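Local coordinates for putative xanthine dehydrogenase YAGS fad-binding subunit (Escherichia coli, PDB 5G5G), which probably oxidises aldehydes in the bacterial periplasm as the subunit that binds the molybdenum cofactor of a three-chain, iron-sulfur and FAD enzyme, at residues 26-37 with 234-242; 37-48 with 191-199. All blocks are in the same frame, centred on the assembly; numbering follows the deposited sequence. Where two conformers were deposited one is given.

Interaction 1 of 2, residues 26-37 with 234-242. With MCN (pterin cytosine dinucleotide), chain Y.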
loop_
_atom_site.group_PDB
_atom_site.type_symbol
_atom_site.label_atom_id
_atom_site.label_comp_id
_atom_site.label_asym_id
_atom_site.label_seq_id
_atom_site.Cartn_x
_atom_site.Cartn_y
_atom_site.Cartn_z
ATOM N N ASP C 26 10.568 19.422 -5.369
ATOM C CA ASP C 26 9.218 19.415 -4.777
ATOM C C ASP C 26 9.225 19.106 -3.271
ATOM O O ASP C 26 8.146 18.988 -2.682
ATOM C CB ASP C 26 8.242 18.487 -5.546
ATOM C CG ASP C 26 8.764 17.064 -5.802
ATOM O OD1 ASP C 26 10.021 16.883 -5.773
ATOM O OD2 ASP C 26 7.966 16.166 -6.140
ATOM N N GLY C 27 10.408 18.929 -2.694
ATOM C CA GLY C 27 10.524 18.564 -1.266
ATOM C C GLY C 27 9.894 19.551 -0.278
ATOM O O GLY C 27 9.107 19.148 0.586
ATOM N N PRO C 28 10.201 20.853 -0.412
ATOM C CA PRO C 28 9.581 21.797 0.482
ATOM C C PRO C 28 8.041 21.729 0.446
ATOM O O PRO C 28 7.438 21.787 1.516
ATOM C CB PRO C 28 10.091 23.134 -0.005
ATOM C CG PRO C 28 11.507 22.809 -0.492
ATOM C CD PRO C 28 11.293 21.490 -1.199
ATOM N N LEU C 29 7.426 21.611 -0.729
ATOM C CA LEU C 29 5.956 21.476 -0.777
ATOM C C LEU C 29 5.461 20.151 -0.160
ATOM O O LEU C 29 4.488 20.148 0.596
ATOM C CB LEU C 29 5.415 21.626 -2.207
ATOM C CG LEU C 29 5.623 22.965 -2.857
ATOM C CD1 LEU C 29 5.207 22.819 -4.315
ATOM C CD2 LEU C 29 4.821 24.053 -2.198
ATOM N N LYS C 30 6.156 19.041 -0.442
ATOM C CA LYS C 30 5.636 17.769 -0.054
ATOM C C LYS C 30 5.803 17.477 1.446
ATOM O O LYS C 30 5.062 16.658 1.966
ATOM C CB LYS C 30 6.232 16.617 -0.882
ATOM C CG LYS C 30 5.653 16.557 -2.282
ATOM C CD LYS C 30 6.278 15.416 -3.054
ATOM C CE LYS C 30 5.598 15.268 -4.391
ATOM N NZ LYS C 30 6.106 14.110 -5.180
ATOM N N THR C 31 6.772 18.099 2.099
ATOM C CA THR C 31 7.036 17.852 3.520
ATOM C C THR C 31 6.287 18.857 4.405
ATOM O O THR C 31 6.310 18.741 5.622
ATOM C CB THR C 31 8.535 17.963 3.838
ATOM O OG1 THR C 31 9.067 19.241 3.422
ATOM C CG2 THR C 31 9.306 16.832 3.179
ATOM N N THR C 32 5.630 19.833 3.795
ATOM C CA THR C 32 4.927 20.901 4.541
ATOM C C THR C 32 3.421 20.854 4.313
ATOM O O THR C 32 2.741 21.786 4.707
ATOM C CB THR C 32 5.440 22.303 4.218
ATOM O OG1 THR C 32 5.221 22.566 2.828
ATOM C CG2 THR C 32 6.914 22.458 4.570
ATOM N N GLY C 33 2.933 19.811 3.638
ATOM C CA GLY C 33 1.483 19.671 3.319
ATOM C C GLY C 33 0.964 20.774 2.410
ATOM O O GLY C 33 -0.219 21.190 2.492
ATOM N N THR C 34 1.834 21.281 1.539
ATOM C CA THR C 34 1.414 22.345 0.630
ATOM C C THR C 34 1.363 21.971 -0.836
ATOM O O THR C 34 0.899 22.783 -1.629
ATOM C CB THR C 34 2.171 23.639 0.866
ATOM O OG1 THR C 34 3.579 23.439 0.797
ATOM C CG2 THR C 34 1.785 24.246 2.241
ATOM N N ALA C 35 1.778 20.748 -1.195
ATOM C CA ALA C 35 1.573 20.249 -2.545
ATOM C C ALA C 35 0.086 19.889 -2.643
ATOM O O ALA C 35 -0.388 19.128 -1.788
ATOM C CB ALA C 35 2.421 18.991 -2.756
ATOM N N ARG C 36 -0.604 20.332 -3.684
ATOM C CA ARG C 36 -2.033 19.963 -3.847
ATOM C C ARG C 36 -2.211 18.741 -4.709
ATOM O O ARG C 36 -1.789 18.700 -5.873
ATOM C CB ARG C 36 -2.842 21.090 -4.452
ATOM C CG ARG C 36 -2.825 22.432 -3.739
ATOM C CD ARG C 36 -3.306 22.395 -2.341
ATOM N NE ARG C 36 -3.260 23.779 -1.825
ATOM C CZ ARG C 36 -4.201 24.705 -1.994
ATOM N NH1 ARG C 36 -5.405 24.386 -2.478
ATOM N NH2 ARG C 36 -3.967 25.971 -1.575
ATOM N N TYR C 37 -2.979 17.817 -4.175
ATOM C CA TYR C 37 -3.483 16.644 -4.890
ATOM C C TYR C 37 -4.930 16.919 -5.343
ATOM O O TYR C 37 -5.538 17.906 -4.961
ATOM C CB TYR C 37 -3.344 15.418 -3.956
ATOM C CG TYR C 37 -1.884 15.125 -3.568
ATOM C CD1 TYR C 37 -1.292 15.780 -2.506
ATOM C CD2 TYR C 37 -1.122 14.194 -4.274
ATOM C CE1 TYR C 37 0.025 15.605 -2.164
ATOM C CE2 TYR C 37 0.213 13.983 -3.948
ATOM C CZ TYR C 37 0.771 14.658 -2.878
ATOM O OH TYR C 37 2.113 14.503 -2.504
ATOM N N ILE C 234 -5.276 18.360 -15.497
ATOM C CA ILE C 234 -4.314 18.907 -14.552
ATOM C C ILE C 234 -4.002 17.867 -13.476
ATOM O O ILE C 234 -4.904 17.364 -12.855
ATOM C CB ILE C 234 -4.887 20.206 -13.894
ATOM C CG1 ILE C 234 -5.175 21.217 -14.994
ATOM C CG2 ILE C 234 -3.954 20.721 -12.836
ATOM C CD1 ILE C 234 -5.865 22.473 -14.530
ATOM N N SER C 235 -2.725 17.451 -13.386
ATOM C CA SER C 235 -2.282 16.517 -12.370
ATOM C C SER C 235 -0.790 16.759 -11.999
ATOM O O SER C 235 0.085 15.942 -12.355
ATOM C CB SER C 235 -2.520 15.090 -12.897
ATOM O OG SER C 235 -2.460 14.173 -11.832
ATOM N N PRO C 236 -0.492 17.865 -11.305
ATOM C CA PRO C 236 0.907 18.214 -11.017
ATOM C C PRO C 236 1.522 17.386 -9.920
ATOM O O PRO C 236 2.741 17.240 -9.873
ATOM C CB PRO C 236 0.827 19.727 -10.645
ATOM C CG PRO C 236 -0.562 19.878 -10.063
ATOM C CD PRO C 236 -1.412 18.972 -10.926
ATOM N N TYR C 237 0.691 16.866 -9.020
ATOM C CA TYR C 237 1.114 15.974 -7.922
ATOM C C TYR C 237 0.204 14.759 -7.832
ATOM O O TYR C 237 -1.023 14.897 -7.797
ATOM C CB TYR C 237 1.171 16.697 -6.560
ATOM C CG TYR C 237 2.123 17.838 -6.601
ATOM C CD1 TYR C 237 3.481 17.615 -6.570
ATOM C CD2 TYR C 237 1.658 19.149 -6.781
ATOM C CE1 TYR C 237 4.380 18.667 -6.684
ATOM C CE2 TYR C 237 2.554 20.191 -6.916
ATOM C CZ TYR C 237 3.904 19.920 -6.874
ATOM O OH TYR C 237 4.766 20.959 -7.005
ATOM N N ILE C 238 0.811 13.575 -7.817
ATOM C CA ILE C 238 0.106 12.286 -7.842
ATOM C C ILE C 238 0.661 11.486 -6.680
ATOM O O ILE C 238 1.883 11.321 -6.569
ATOM C CB ILE C 238 0.368 11.541 -9.140
ATOM C CG1 ILE C 238 -0.286 12.305 -10.273
ATOM C CG2 ILE C 238 -0.156 10.091 -9.105
ATOM C CD1 ILE C 238 0.583 12.602 -11.409
ATOM N N GLY C 239 -0.218 11.027 -5.805
ATOM C CA GLY C 239 0.144 10.295 -4.655
ATOM C C GLY C 239 0.327 8.827 -4.977
ATOM O O GLY C 239 -0.266 7.953 -4.316
ATOM N N GLY C 240 1.238 8.536 -5.917
ATOM C CA GLY C 240 1.521 7.163 -6.292
ATOM C C GLY C 240 0.549 6.629 -7.316
ATOM O O GLY C 240 -0.610 7.063 -7.388
ATOM N N GLY C 241 1.004 5.675 -8.134
ATOM C CA GLY C 241 0.145 5.026 -9.124
ATOM C C GLY C 241 0.519 3.563 -9.393
ATOM O O GLY C 241 -0.338 2.674 -9.348
ATOM N N PHE C 242 1.789 3.356 -9.666
ATOM C CA PHE C 242 2.351 2.011 -9.877
ATOM C C PHE C 242 1.673 1.247 -11.017
ATOM O O PHE C 242 1.625 -0.004 -11.017
ATOM C CB PHE C 242 2.361 1.194 -8.577
ATOM C CG PHE C 242 2.883 1.948 -7.424
ATOM C CD1 PHE C 242 4.247 2.203 -7.294
ATOM C CD2 PHE C 242 2.002 2.545 -6.493
ATOM C CE1 PHE C 242 4.730 2.973 -6.242
ATOM C CE2 PHE C 242 2.482 3.299 -5.449
ATOM C CZ PHE C 242 3.842 3.550 -5.337
HETATM N N1 MCN Y . 16.017 7.815 -12.701
HETATM C C2 MCN Y . 17.333 8.457 -12.614
HETATM N N3 MCN Y . 18.078 7.910 -13.831
HETATM C C4 MCN Y . 17.790 6.984 -14.730
HETATM C C5 MCN Y . 16.346 6.570 -14.674
HETATM C C6 MCN Y . 15.601 6.934 -13.671
HETATM O O2 MCN Y . 17.731 9.200 -11.880
HETATM N N4 MCN Y . 18.534 6.496 -15.657
HETATM C "C1'" MCN Y . 15.228 8.068 -11.506
HETATM C C2D MCN Y . 14.616 9.519 -11.507
HETATM O "O2'" MCN Y . 14.393 9.946 -10.165
HETATM C "C3'" MCN Y . 13.381 9.227 -12.195
HETATM C C4D MCN Y . 12.767 7.833 -11.721
HETATM O O4D MCN Y . 14.103 7.180 -11.471
HETATM O "O3'" MCN Y . 12.269 10.186 -12.081
HETATM C "C5'" MCN Y . 12.027 6.954 -12.545
HETATM O "O5'" MCN Y . 12.319 7.083 -13.916
HETATM P PA MCN Y . 11.894 5.939 -14.872
HETATM O O1A MCN Y . 12.025 6.484 -16.293
HETATM O O2A MCN Y . 12.551 4.663 -14.476
HETATM O O3A MCN Y . 10.252 5.738 -14.551
HETATM P PB MCN Y . 9.117 6.635 -15.188
HETATM O O1B MCN Y . 8.686 6.073 -16.473
HETATM O O2B MCN Y . 9.512 8.074 -15.110
HETATM O O3B MCN Y . 8.039 6.450 -14.058
HETATM C C10 MCN Y . 7.141 5.262 -14.097
HETATM C "C9'" MCN Y . 7.532 4.181 -13.153
HETATM C "C8'" MCN Y . 6.537 2.930 -13.445
HETATM S "S8'" MCN Y . 6.188 2.461 -15.015
HETATM C "C7'" MCN Y . 5.931 2.497 -12.453
HETATM S "S7'" MCN Y . 4.647 1.261 -12.599
HETATM C "C6'" MCN Y . 6.376 2.780 -10.985
HETATM C C7 MCN Y . 7.773 3.555 -11.112
HETATM O "O9'" MCN Y . 7.688 4.659 -11.919
HETATM N "N5'" MCN Y . 5.314 3.805 -10.497
HETATM C C4A MCN Y . 5.617 4.609 -9.269
HETATM N "N8'" MCN Y . 8.099 4.065 -9.763
HETATM C C4B MCN Y . 7.163 4.709 -9.034
HETATM N "N1'" MCN Y . 7.554 5.316 -7.840
HETATM C "C2'" MCN Y . 6.727 6.201 -7.140
HETATM N "N2'" MCN Y . 7.061 6.735 -6.065
HETATM N "N3'" MCN Y . 5.393 6.053 -7.401
HETATM C "C4'" MCN Y . 4.742 5.499 -8.491
HETATM O "O4'" MCN Y . 3.551 5.388 -8.840
HETATM O O HOH W 1 3.850 13.392 -6.858
HETATM O O HOH W 2 -2.130 17.317 -8.199
#

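Interaction 2 of 2, residues 37-48 with 191-199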
loop_
_atom_site.group_PDB
_atom_site.type_symbol
_atom_site.label_atom_id
_atom_site.label_comp_id
_atom_site.label_asym_id
_atom_site.label_seq_id
_atom_site.Cartn_x
_atom_site.Cartn_y
_atom_site.Cartn_z
ATOM N N TYR C 37 -2.979 17.817 -4.175
ATOM C CA TYR C 37 -3.483 16.644 -4.890
ATOM C C TYR C 37 -4.930 16.919 -5.343
ATOM O O TYR C 37 -5.538 17.906 -4.961
ATOM C CB TYR C 37 -3.344 15.418 -3.956
ATOM C CG TYR C 37 -1.884 15.125 -3.568
ATOM C CD1 TYR C 37 -1.292 15.780 -2.506
ATOM C CD2 TYR C 37 -1.122 14.194 -4.274
ATOM C CE1 TYR C 37 0.025 15.605 -2.164
ATOM C CE2 TYR C 37 0.213 13.983 -3.948
ATOM C CZ TYR C 37 0.771 14.658 -2.878
ATOM O OH TYR C 37 2.113 14.503 -2.504
ATOM N N ALA C 38 -5.443 16.041 -6.204
ATOM C CA ALA C 38 -6.687 16.229 -6.962
ATOM C C ALA C 38 -7.890 16.670 -6.137
ATOM O O ALA C 38 -8.654 17.460 -6.601
ATOM C CB ALA C 38 -7.026 14.972 -7.716
ATOM N N TYR C 39 -8.008 16.204 -4.906
ATOM C CA TYR C 39 -9.205 16.511 -4.103
ATOM C C TYR C 39 -9.002 17.764 -3.240
ATOM O O TYR C 39 -9.831 18.045 -2.372
ATOM C CB TYR C 39 -9.479 15.358 -3.178
ATOM C CG TYR C 39 -10.917 15.116 -2.719
ATOM C CD1 TYR C 39 -11.858 14.526 -3.587
ATOM C CD2 TYR C 39 -11.285 15.369 -1.378
ATOM C CE1 TYR C 39 -13.168 14.235 -3.128
ATOM C CE2 TYR C 39 -12.572 15.103 -0.946
ATOM C CZ TYR C 39 -13.479 14.518 -1.799
ATOM O OH TYR C 39 -14.766 14.181 -1.368
ATOM N N GLU C 40 -7.926 18.502 -3.485
ATOM C CA GLU C 40 -7.482 19.582 -2.580
ATOM C C GLU C 40 -7.442 20.979 -3.200
ATOM O O GLU C 40 -6.849 21.889 -2.627
ATOM C CB GLU C 40 -6.096 19.189 -2.044
ATOM C CG GLU C 40 -6.148 17.857 -1.298
ATOM C CD GLU C 40 -4.775 17.281 -0.959
ATOM O OE1 GLU C 40 -3.751 17.910 -1.306
ATOM O OE2 GLU C 40 -4.738 16.236 -0.310
ATOM N N TRP C 41 -8.000 21.143 -4.395
ATOM C CA TRP C 41 -7.951 22.401 -5.137
ATOM C C TRP C 41 -9.137 23.340 -4.769
ATOM O O TRP C 41 -9.925 23.745 -5.629
ATOM C CB TRP C 41 -7.986 22.108 -6.636
ATOM C CG TRP C 41 -6.759 21.348 -7.142
ATOM C CD1 TRP C 41 -6.714 20.047 -7.537
ATOM C CD2 TRP C 41 -5.431 21.863 -7.320
ATOM N NE1 TRP C 41 -5.443 19.714 -7.949
ATOM C CE2 TRP C 41 -4.648 20.814 -7.860
ATOM C CE3 TRP C 41 -4.842 23.130 -7.146
ATOM C CZ2 TRP C 41 -3.302 20.972 -8.172
ATOM C CZ3 TRP C 41 -3.498 23.291 -7.431
ATOM C CH2 TRP C 41 -2.742 22.209 -7.953
ATOM N N HIS C 42 -9.181 23.767 -3.531
ATOM C CA HIS C 42 -10.334 24.520 -3.045
ATOM C C HIS C 42 -10.508 25.897 -3.687
ATOM O O HIS C 42 -11.638 26.251 -4.068
ATOM C CB HIS C 42 -10.326 24.558 -1.500
ATOM C CG HIS C 42 -9.065 25.100 -0.887
ATOM N ND1 HIS C 42 -8.883 26.457 -0.651
ATOM C CD2 HIS C 42 -7.971 24.487 -0.381
ATOM C CE1 HIS C 42 -7.713 26.650 -0.069
ATOM N NE2 HIS C 42 -7.122 25.478 0.075
ATOM N N GLU C 43 -9.423 26.648 -3.950
ATOM C CA GLU C 43 -9.598 27.983 -4.534
ATOM C C GLU C 43 -10.168 27.956 -5.940
ATOM O O GLU C 43 -10.817 28.929 -6.366
ATOM C CB GLU C 43 -8.311 28.798 -4.546
ATOM C CG GLU C 43 -7.636 28.932 -3.196
ATOM C CD GLU C 43 -6.616 27.849 -2.893
ATOM O OE1 GLU C 43 -6.674 26.674 -3.400
ATOM O OE2 GLU C 43 -5.747 28.113 -2.046
ATOM N N GLU C 44 -9.950 26.857 -6.643
ATOM C CA GLU C 44 -10.407 26.694 -8.002
ATOM C C GLU C 44 -11.908 26.378 -8.093
ATOM O O GLU C 44 -12.480 26.481 -9.174
ATOM C CB GLU C 44 -9.569 25.594 -8.635
ATOM C CG GLU C 44 -8.084 26.030 -8.830
ATOM C CD GLU C 44 -7.122 25.956 -7.626
ATOM O OE1 GLU C 44 -7.461 25.517 -6.498
ATOM O OE2 GLU C 44 -5.921 26.300 -7.838
ATOM N N ALA C 45 -12.525 25.997 -6.970
ATOM C CA ALA C 45 -13.983 25.693 -6.917
ATOM C C ALA C 45 -14.414 25.684 -5.500
ATOM O O ALA C 45 -14.649 24.614 -4.907
ATOM C CB ALA C 45 -14.237 24.341 -7.524
ATOM N N PRO C 46 -14.587 26.884 -4.938
ATOM C CA PRO C 46 -14.827 26.887 -3.483
ATOM C C PRO C 46 -16.156 26.246 -3.046
ATOM O O PRO C 46 -16.254 25.777 -1.901
ATOM C CB PRO C 46 -14.860 28.386 -3.117
ATOM C CG PRO C 46 -14.149 29.072 -4.219
ATOM C CD PRO C 46 -14.284 28.209 -5.476
ATOM N N ASN C 47 -17.120 26.239 -3.929
ATOM C CA ASN C 47 -18.414 25.593 -3.661
ATOM C C ASN C 47 -18.637 24.288 -4.399
ATOM O O ASN C 47 -19.776 23.945 -4.734
ATOM C CB ASN C 47 -19.527 26.576 -3.997
ATOM C CG ASN C 47 -19.343 27.909 -3.265
ATOM O OD1 ASN C 47 -19.427 29.021 -3.866
ATOM N ND2 ASN C 47 -19.072 27.821 -1.956
ATOM N N ALA C 48 -17.544 23.580 -4.657
ATOM C CA ALA C 48 -17.649 22.287 -5.326
ATOM C C ALA C 48 -18.557 21.344 -4.528
ATOM O O ALA C 48 -18.494 21.291 -3.284
ATOM C CB ALA C 48 -16.294 21.668 -5.526
ATOM N N GLU C 191 -2.658 7.629 -2.361
ATOM C CA GLU C 191 -3.744 8.549 -2.736
ATOM C C GLU C 191 -4.830 7.774 -3.458
ATOM O O GLU C 191 -4.604 7.275 -4.557
ATOM C CB GLU C 191 -3.230 9.733 -3.594
ATOM C CG GLU C 191 -4.319 10.714 -4.036
ATOM C CD GLU C 191 -3.926 11.551 -5.256
ATOM O OE1 GLU C 191 -2.967 11.185 -5.995
ATOM O OE2 GLU C 191 -4.605 12.569 -5.472
ATOM N N PRO C 192 -6.049 7.750 -2.881
ATOM C CA PRO C 192 -7.155 7.160 -3.592
ATOM C C PRO C 192 -7.349 7.909 -4.890
ATOM O O PRO C 192 -7.168 9.153 -4.931
ATOM C CB PRO C 192 -8.364 7.425 -2.622
ATOM C CG PRO C 192 -7.767 7.465 -1.255
ATOM C CD PRO C 192 -6.444 8.187 -1.528
ATOM N N HIS C 193 -7.826 7.213 -5.901
ATOM C CA HIS C 193 -8.145 7.862 -7.153
ATOM C C HIS C 193 -9.166 8.979 -6.868
ATOM O O HIS C 193 -10.140 8.784 -6.151
ATOM C CB HIS C 193 -8.776 6.889 -8.141
ATOM C CG HIS C 193 -7.859 5.829 -8.637
ATOM N ND1 HIS C 193 -7.362 4.825 -7.843
ATOM C CD2 HIS C 193 -7.332 5.624 -9.865
ATOM C CE1 HIS C 193 -6.582 4.044 -8.562
ATOM N NE2 HIS C 193 -6.555 4.498 -9.795
ATOM N N ALA C 194 -8.914 10.156 -7.434
ATOM C CA ALA C 194 -9.817 11.287 -7.292
ATOM C C ALA C 194 -9.725 12.296 -8.410
ATOM O O ALA C 194 -8.654 12.469 -8.996
ATOM C CB ALA C 194 -9.564 11.991 -5.957
ATOM N N SER C 195 -10.833 13.008 -8.644
ATOM C CA SER C 195 -10.897 14.025 -9.692
ATOM C C SER C 195 -11.875 15.116 -9.295
ATOM O O SER C 195 -12.862 14.866 -8.564
ATOM C CB SER C 195 -11.352 13.430 -11.042
ATOM O OG SER C 195 -10.489 12.413 -11.534
ATOM N N MET C 196 -11.636 16.306 -9.788
ATOM C CA MET C 196 -12.585 17.423 -9.699
ATOM C C MET C 196 -12.807 17.977 -11.082
ATOM O O MET C 196 -11.832 18.219 -11.827
ATOM C CB MET C 196 -12.076 18.525 -8.768
ATOM C CG MET C 196 -13.052 19.662 -8.641
ATOM S SD MET C 196 -12.626 20.875 -7.392
ATOM C CE MET C 196 -11.390 21.799 -8.290
ATOM N N ALA C 197 -14.079 18.173 -11.445
ATOM C CA ALA C 197 -14.439 18.733 -12.761
ATOM C C ALA C 197 -15.107 20.064 -12.628
ATOM O O ALA C 197 -15.953 20.236 -11.758
ATOM C CB ALA C 197 -15.328 17.792 -13.511
ATOM N N VAL C 198 -14.784 20.984 -13.526
ATOM C CA VAL C 198 -15.478 22.272 -13.708
ATOM C C VAL C 198 -15.718 22.417 -15.205
ATOM O O VAL C 198 -14.759 22.306 -16.036
ATOM C CB VAL C 198 -14.612 23.497 -13.265
ATOM C CG1 VAL C 198 -15.247 24.849 -13.564
ATOM C CG2 VAL C 198 -14.261 23.427 -11.809
ATOM N N TRP C 199 -16.964 22.696 -15.558
ATOM C CA TRP C 199 -17.301 23.116 -16.938
ATOM C C TRP C 199 -17.505 24.616 -17.028
ATOM O O TRP C 199 -18.107 25.218 -16.133
ATOM C CB TRP C 199 -18.545 22.433 -17.463
ATOM C CG TRP C 199 -18.465 20.949 -17.612
ATOM C CD1 TRP C 199 -18.570 20.031 -16.604
ATOM C CD2 TRP C 199 -18.236 20.204 -18.807
ATOM N NE1 TRP C 199 -18.410 18.758 -17.107
ATOM C CE2 TRP C 199 -18.256 18.840 -18.461
ATOM C CE3 TRP C 199 -18.073 20.553 -20.166
ATOM C CZ2 TRP C 199 -18.059 17.841 -19.393
ATOM C CZ3 TRP C 199 -17.868 19.552 -21.081
ATOM C CH2 TRP C 199 -17.877 18.222 -20.705
HETATM O O HOH W 3 -3.666 14.033 -7.528
HETATM O O HOH W 4 -6.584 13.708 -3.918
#

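Interaction 1 of 2, residues 26-37 with 234-242
Ala-35 sets its methyl CB over the centre of the Tyr-237 ring, 4.0 Å from the centroid, a CH-pi contact only 10° off the ring normal. Round the same ring, Asp-26 CB and Arg-36 O sit at the edge, Lys-30 CE approaches obliquely, and Leu-29 reaches the phenol end at about a right angle. With CG anti to its carbonyl carbon (chi1 -59°), Tyr-237 directs this ring between helix 27-31 and the turn through Ala-35 and Arg-36, while its own CB lies over a face of Tyr-37, 4.2 Å from that ring's centroid. The edge of Tyr-37 then meets the backbone, its CE2 3.5 Å from Gly-239 N.

Water does the polar work across the interface. One water accepts from both Lys-30 NZ and Ile-238 N; a second accepts from Tyr-237 N and donates to Arg-36 O. Lys-30 is also salt-bridged to Asp-26, and both its NZ and Tyr-37 OH bond to backbone of a neighbouring subunit.

Further along the loop 234-242, Gly-241 N (2.7 Å) and Phe-242 N (2.8 Å) both donate to O4' of the pterin cytosine dinucleotide, which lies over one face of the Phe-242 ring, about 3.5 Å above its plane. Two N-H donors on O4' are consistent with that oxygen being a carbonyl acceptor.

Interaction 2 of 2, residues 37-48 with 191-199
The loop 37-48 runs along strand 194-199 in the same general sense, closest where the CA atoms of Ala-38 and Ser-195 come within 5.5 Å and drawing apart to 7.7 Å between the CA atoms of Ala-45 and Val-198. Ala-38 is pressed tightly down on the strand's backbone: its CB is 3.2 Å from Ala-194 O. Beside it, Tyr-39 leans its CD1 on the methyl of Ala-194.

Glu-191 reaches the loop with an extended chain, CG anti to the backbone N, which carries its carboxylate across Tyr-37, the ring and carboxylate planes 78° apart. Two waters link OE2 to the loop backbone, one to Ala-38 N and the other to Tyr-39 N; the second accepts from Tyr-39 N at 3.0 Å and donates to Glu-191 OE2 at 2.8 Å. OE1 has separate work, accepting from Ser-209 OG and Gly-239 N.

Strand 194-200 lies between 266-269 and 203-208 in a seven-stranded mixed sheet, and the loop, part of the a/b hammerhead region, lies over one face of it before entering the same sheet as strand 49-55.

On that face Met-196 buries the most surface in the contact. Its chain runs out straight and bends at the last torsion (chi3 79°), so CE tucks against Trp-41 CB at 3.8 Å while SD faces the methyls of Ala-45 (CB 3.8 Å away) and Ala-48. Val-198 CG2 continues this apolar strip, touching Ala-45 CB at 4.4 Å. Within the loop, Glu-40 folds back: Tyr-37 N-H points almost straight at Glu-40 OE1 (174°), meeting it from above the carboxylate plane. The Glu-40 carboxylate also forms a salt bridge outside this contact, to a basic side chain of a neighbouring subunit.

In the fold
From the N terminus, the chain passes helix 27-31, then Tyr-37, which takes part in both contacts, and continues through 37-48 into strand 49-55. Its return at 191-199, 143 positions on, closes interaction 2; 234-242, after strand 231-234, closes interaction 1 with its ends 197 positions apart. The shorter closure therefore lies wholly within the longer one, without crossing. Interaction 2 joins the start of the hammerhead region to the seven-stranded sheet, and interaction 1 joins the helix before it to the loop that contributes Gly-240, Gly-241 and Phe-242 to the pterin pocket. They also touch directly: Arg-36 pairs with Glu-43, and Pro-236 packs on Trp-41.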